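PDB 7AX7: endo-1,4-beta-xylanase from Uncultured bacterium, which uses cobalt in its carbohydrate esterase family 4 domain, the part crystallised here, to cleave acetyl groups from acetylated xylan. Local coordinates for residues P166-I169 and E170-N174; P193-Y197 and K198-N202. All blocks are in the same frame, centred on the assembly; numbering follows the deposited sequence.

Contact 1: residues P166-I169 and E170-N174; sequences PQII and EGLKN
I168 and L172, one helical turn apart, run off the helix in the same direction, flank to flank, their methyls CG2 of I168 and CD1 of L172 meeting at 3.9 Å. The I168 branch that does the touching stands anti to the backbone N, while CG1 takes the position anti to the carbonyl carbon (chi1 -67°). L172 also leans over the backbone of the preceding turn, with its CG 3.3 Å from the I168 O that its own N engages. I169 and K173 repeat this i to i+4 pairing on another side of the helix: the extended lysine chain passes alongside I169, its CE 4.0 Å from CG2 of I169, an aliphatic contact that leaves the ammonium beyond the isoleucine, where NZ bonds to Y28 O.

Four consecutive alpha-helical hydrogen bonds fix the spacing of these pairs. The bond from K173 N to I169 O is 3.0 Å long and nearly straight, at 177°, whereas the bond from G171 N to Q167 O, although 2.8 Å, bends to 146°.

The residues belong to the later part of helix 159-174 in the NodB-type deacetylase fold. I168 packs on A140 and L172 on L141 of helix 133-143, I169 packs on I24 and Y28 of helix 16-28, and L172 with I169 reaches F179 on strand 177-179.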
loop_
_atom_site.group_PDB
_atom_site.type_symbol
_atom_site.label_atom_id
_atom_site.label_comp_id
_atom_site.label_asym_id
_atom_site.label_seq_id
_atom_site.Cartn_x
_atom_site.Cartn_y
_atom_site.Cartn_z
ATOM N N PRO A 166 -13.158 -6.308 8.041
ATOM C CA PRO A 166 -13.189 -7.158 9.244
ATOM C C PRO A 166 -13.180 -8.646 8.938
ATOM O O PRO A 166 -12.433 -9.387 9.589
ATOM C CB PRO A 166 -14.473 -6.705 9.955
ATOM C CG PRO A 166 -14.553 -5.238 9.593
ATOM C CD PRO A 166 -14.178 -5.244 8.114
ATOM N N GLN A 167 -13.973 -9.108 7.960
ATOM C CA GLN A 167 -13.936 -10.523 7.586
ATOM C C GLN A 167 -12.562 -10.924 7.072
ATOM O O GLN A 167 -12.103 -12.046 7.313
ATOM C CB GLN A 167 -14.984 -10.837 6.516
ATOM C CG GLN A 167 -16.440 -10.854 6.980
ATOM C CD GLN A 167 -17.429 -10.962 5.805
ATOM O OE1 GLN A 167 -18.045 -9.970 5.405
ATOM N NE2 GLN A 167 -17.579 -12.166 5.259
ATOM N N ILE A 168 -11.916 -10.042 6.309
ATOM C CA ILE A 168 -10.602 -10.363 5.762
ATOM C C ILE A 168 -9.602 -10.604 6.887
ATOM O O ILE A 168 -8.887 -11.612 6.895
ATOM C CB ILE A 168 -10.121 -9.256 4.803
ATOM C CG1 ILE A 168 -11.010 -9.202 3.551
ATOM C CG2 ILE A 168 -8.632 -9.498 4.412
ATOM C CD1 ILE A 168 -10.783 -7.955 2.675
ATOM N N ILE A 169 -9.540 -9.688 7.858
ATOM C CA ILE A 169 -8.570 -9.826 8.947
ATOM C C ILE A 169 -8.887 -11.060 9.780
ATOM O O ILE A 169 -8.020 -11.910 10.029
ATOM C CB ILE A 169 -8.547 -8.556 9.818
ATOM C CG1 ILE A 169 -7.969 -7.376 9.032
ATOM C CG2 ILE A 169 -7.764 -8.800 11.126
ATOM C CD1 ILE A 169 -8.173 -6.061 9.711
ATOM N N GLU A 170 -10.138 -11.171 10.227
ATOM C CA GLU A 170 -10.549 -12.314 11.030
ATOM C C GLU A 170 -10.247 -13.621 10.314
ATOM O O GLU A 170 -9.799 -14.591 10.941
ATOM C CB GLU A 170 -12.041 -12.214 11.345
ATOM C CG GLU A 170 -12.554 -13.288 12.290
ATOM C CD GLU A 170 -14.053 -13.458 12.206
ATOM O OE1 GLU A 170 -14.778 -12.555 12.667
ATOM O OE2 GLU A 170 -14.503 -14.489 11.664
ATOM N N GLY A 171 -10.486 -13.664 8.997
ATOM C CA GLY A 171 -10.308 -14.903 8.257
ATOM C C GLY A 171 -8.849 -15.275 8.075
ATOM O O GLY A 171 -8.485 -16.454 8.131
ATOM N N LEU A 172 -7.989 -14.279 7.857
ATOM C CA LEU A 172 -6.577 -14.587 7.666
ATOM C C LEU A 172 -5.931 -15.030 8.977
ATOM O O LEU A 172 -5.105 -15.952 8.988
ATOM C CB LEU A 172 -5.859 -13.381 7.051
ATOM C CG LEU A 172 -6.239 -13.124 5.578
ATOM C CD1 LEU A 172 -5.635 -11.838 5.053
ATOM C CD2 LEU A 172 -5.833 -14.294 4.703
ATOM N N LYS A 173 -6.289 -14.388 10.093
ATOM C CA LYS A 173 -5.835 -14.870 11.395
ATOM C C LYS A 173 -6.298 -16.302 11.634
ATOM O O LYS A 173 -5.527 -17.144 12.114
ATOM C CB LYS A 173 -6.348 -13.956 12.513
ATOM C CG LYS A 173 -5.725 -12.573 12.519
ATOM C CD LYS A 173 -6.008 -11.837 13.822
ATOM C CE LYS A 173 -5.379 -10.446 13.812
ATOM N NZ LYS A 173 -5.078 -9.971 15.193
ATOM N N ASN A 174 -7.557 -16.595 11.296
ATOM C CA ASN A 174 -8.083 -17.950 11.434
ATOM C C ASN A 174 -7.268 -18.953 10.625
ATOM O O ASN A 174 -7.232 -20.142 10.960
ATOM C CB ASN A 174 -9.549 -17.963 11.001
ATOM C CG ASN A 174 -10.200 -19.319 11.168
ATOM O OD1 ASN A 174 -10.393 -20.042 10.195
ATOM N ND2 ASN A 174 -10.550 -19.667 12.403
#

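Contact 2: residues P193-Y197 and K198-N202; sequences PNVEY and KIWSN
W200 points its indole N-H back to P193, closing a surface loop that leads from helix 182-189 into the short, weakly bonded strand 199-200, which pairs in parallel with 118-123 in the NodB-type fold. The bond from W200 NE1 to P193 O measures 2.9 Å and is bent (136° at the hydrogen); the donor sits in the carbonyl plane, on a lone pair, while the oxygen lies 28° out of the indole plane. P193 O accepts a second bond from V195 N, 2.7 Å away, in the inverse gamma turn centred on N194, so one carbonyl joins turn and indole.

V195 divides its methyls between two partners. CG2 meets the indole edge at CZ2 of W200, 3.9 Å away, and CG1, anti to the backbone N (chi1 177°), touches CD of K198. The lysine chain continues over one indole face, with CE 3.4 Å above the ring plane and offset toward its rim, and NZ then bonds to G205 O.

Farther out, F186 packs edge-to-face with W200, and W200 makes backbone bonds to F118 and Q120. Within the loop, a water donates to V195 O at 2.7 Å and to K198 O at 2.6 Å.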
loop_
_atom_site.group_PDB
_atom_site.type_symbol
_atom_site.label_atom_id
_atom_site.label_comp_id
_atom_site.label_asym_id
_atom_site.label_seq_id
_atom_site.Cartn_x
_atom_site.Cartn_y
_atom_site.Cartn_z
ATOM N N PRO A 193 14.875 -6.032 -0.681
ATOM C CA PRO A 193 13.916 -5.551 -1.690
ATOM C C PRO A 193 14.546 -4.646 -2.714
ATOM O O PRO A 193 13.951 -4.429 -3.777
ATOM C CB PRO A 193 12.879 -4.784 -0.856
ATOM C CG PRO A 193 13.691 -4.251 0.297
ATOM C CD PRO A 193 14.671 -5.379 0.626
ATOM N N ASN A 194 15.735 -4.115 -2.434
ATOM C CA ASN A 194 16.296 -3.041 -3.246
ATOM C C ASN A 194 17.018 -3.653 -4.443
ATOM O O ASN A 194 18.246 -3.648 -4.558
ATOM C CB ASN A 194 17.202 -2.160 -2.400
ATOM C CG ASN A 194 16.478 -1.587 -1.198
ATOM O OD1 ASN A 194 16.370 -2.235 -0.145
ATOM N ND2 ASN A 194 15.964 -0.384 -1.347
ATOM N N VAL A 195 16.208 -4.216 -5.331
ATOM C CA VAL A 195 16.653 -4.773 -6.599
ATOM C C VAL A 195 16.065 -3.889 -7.688
ATOM O O VAL A 195 14.842 -3.705 -7.751
ATOM C CB VAL A 195 16.202 -6.233 -6.765
ATOM C CG1 VAL A 195 16.622 -6.784 -8.138
ATOM C CG2 VAL A 195 16.744 -7.098 -5.631
ATOM N N GLU A 196 16.928 -3.315 -8.520
ATOM C CA GLU A 196 16.445 -2.467 -9.595
ATOM C C GLU A 196 15.754 -3.300 -10.668
ATOM O O GLU A 196 16.030 -4.488 -10.845
ATOM C CB GLU A 196 17.596 -1.684 -10.225
ATOM C CG GLU A 196 18.054 -0.491 -9.429
ATOM C CD GLU A 196 19.224 0.211 -10.093
ATOM O OE1 GLU A 196 20.369 -0.283 -9.962
ATOM O OE2 GLU A 196 18.989 1.243 -10.764
ATOM N N TYR A 197 14.859 -2.650 -11.408
ATOM C CA TYR A 197 14.223 -3.267 -12.573
ATOM C C TYR A 197 13.380 -4.480 -12.178
ATOM O O TYR A 197 13.199 -5.410 -12.968
ATOM C CB TYR A 197 15.269 -3.660 -13.622
ATOM C CG TYR A 197 16.312 -2.595 -13.897
ATOM C CD1 TYR A 197 15.943 -1.299 -14.235
ATOM C CD2 TYR A 197 17.673 -2.885 -13.801
ATOM C CE1 TYR A 197 16.904 -0.318 -14.485
ATOM C CE2 TYR A 197 18.627 -1.926 -14.051
ATOM C CZ TYR A 197 18.239 -0.642 -14.390
ATOM O OH TYR A 197 19.194 0.317 -14.630
ATOM N N LYS A 198 12.851 -4.471 -10.953
ATOM C CA LYS A 198 12.027 -5.550 -10.430
ATOM C C LYS A 198 10.770 -4.971 -9.800
ATOM O O LYS A 198 10.795 -3.881 -9.225
ATOM C CB LYS A 198 12.791 -6.365 -9.390
ATOM C CG LYS A 198 12.064 -7.591 -8.871
ATOM C CD LYS A 198 13.003 -8.435 -8.027
ATOM C CE LYS A 198 12.312 -9.700 -7.515
ATOM N NZ LYS A 198 12.058 -10.685 -8.609
ATOM N N ILE A 199 9.666 -5.702 -9.907
ATOM C CA ILE A 199 8.444 -5.335 -9.199
ATOM C C ILE A 199 7.971 -6.543 -8.396
ATOM O O ILE A 199 7.813 -7.639 -8.945
ATOM C CB ILE A 199 7.350 -4.819 -10.158
ATOM C CG1 ILE A 199 6.136 -4.310 -9.364
ATOM C CG2 ILE A 199 6.927 -5.880 -11.133
ATOM C CD1 ILE A 199 5.306 -3.260 -10.130
ATOM N N TRP A 200 7.740 -6.334 -7.098
ATOM C CA TRP A 200 7.517 -7.402 -6.129
ATOM C C TRP A 200 6.033 -7.573 -5.826
ATOM O O TRP A 200 5.317 -6.591 -5.615
ATOM C CB TRP A 200 8.220 -7.096 -4.805
ATOM C CG TRP A 200 9.704 -6.936 -4.811
ATOM C CD1 TRP A 200 10.410 -5.785 -5.033
ATOM C CD2 TRP A 200 10.668 -7.948 -4.508
ATOM N NE1 TRP A 200 11.765 -6.026 -4.908
ATOM C CE2 TRP A 200 11.950 -7.348 -4.588
ATOM C CE3 TRP A 200 10.578 -9.310 -4.191
ATOM C CZ2 TRP A 200 13.131 -8.067 -4.364
ATOM C CZ3 TRP A 200 11.759 -10.021 -3.961
ATOM C CH2 TRP A 200 13.013 -9.398 -4.049
ATOM N N SER A 201 5.584 -8.827 -5.770
ATOM C CA SER A 201 4.291 -9.170 -5.192
ATOM C C SER A 201 4.398 -10.103 -3.995
ATOM O O SER A 201 3.416 -10.255 -3.259
ATOM C CB SER A 201 3.379 -9.815 -6.249
ATOM O OG SER A 201 3.120 -8.896 -7.292
ATOM N N ASN A 202 5.553 -10.726 -3.787
ATOM C CA ASN A 202 5.787 -11.658 -2.696
ATOM C C ASN A 202 7.257 -11.551 -2.332
ATOM O O ASN A 202 8.108 -11.411 -3.214
ATOM C CB ASN A 202 5.421 -13.098 -3.096
ATOM C CG ASN A 202 5.429 -14.062 -1.917
ATOM O OD1 ASN A 202 6.481 -14.354 -1.348
ATOM N ND2 ASN A 202 4.253 -14.580 -1.563
HETATM O O HOH W 1 12.311 -2.855 -7.401
#

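Contacts 1 and 2 follow one another along the chain without touching: their centres are 27 Å apart and their nearest atoms about 12 Å. Strand 177-179 and helix 182-189 lie between them in sequence, and each contact is tied to one of these, 166-174 to F179 and 193-202 to F186. Contact 1 is helix packing on the outside of the sheet, whereas contact 2 leads into the short strand 199-200, which pairs with 118-123. Their centres lie 18 and 15 Å from the centre of the chain. Neither includes the cobalt ligands D12, H62 and H66; both are structural packing.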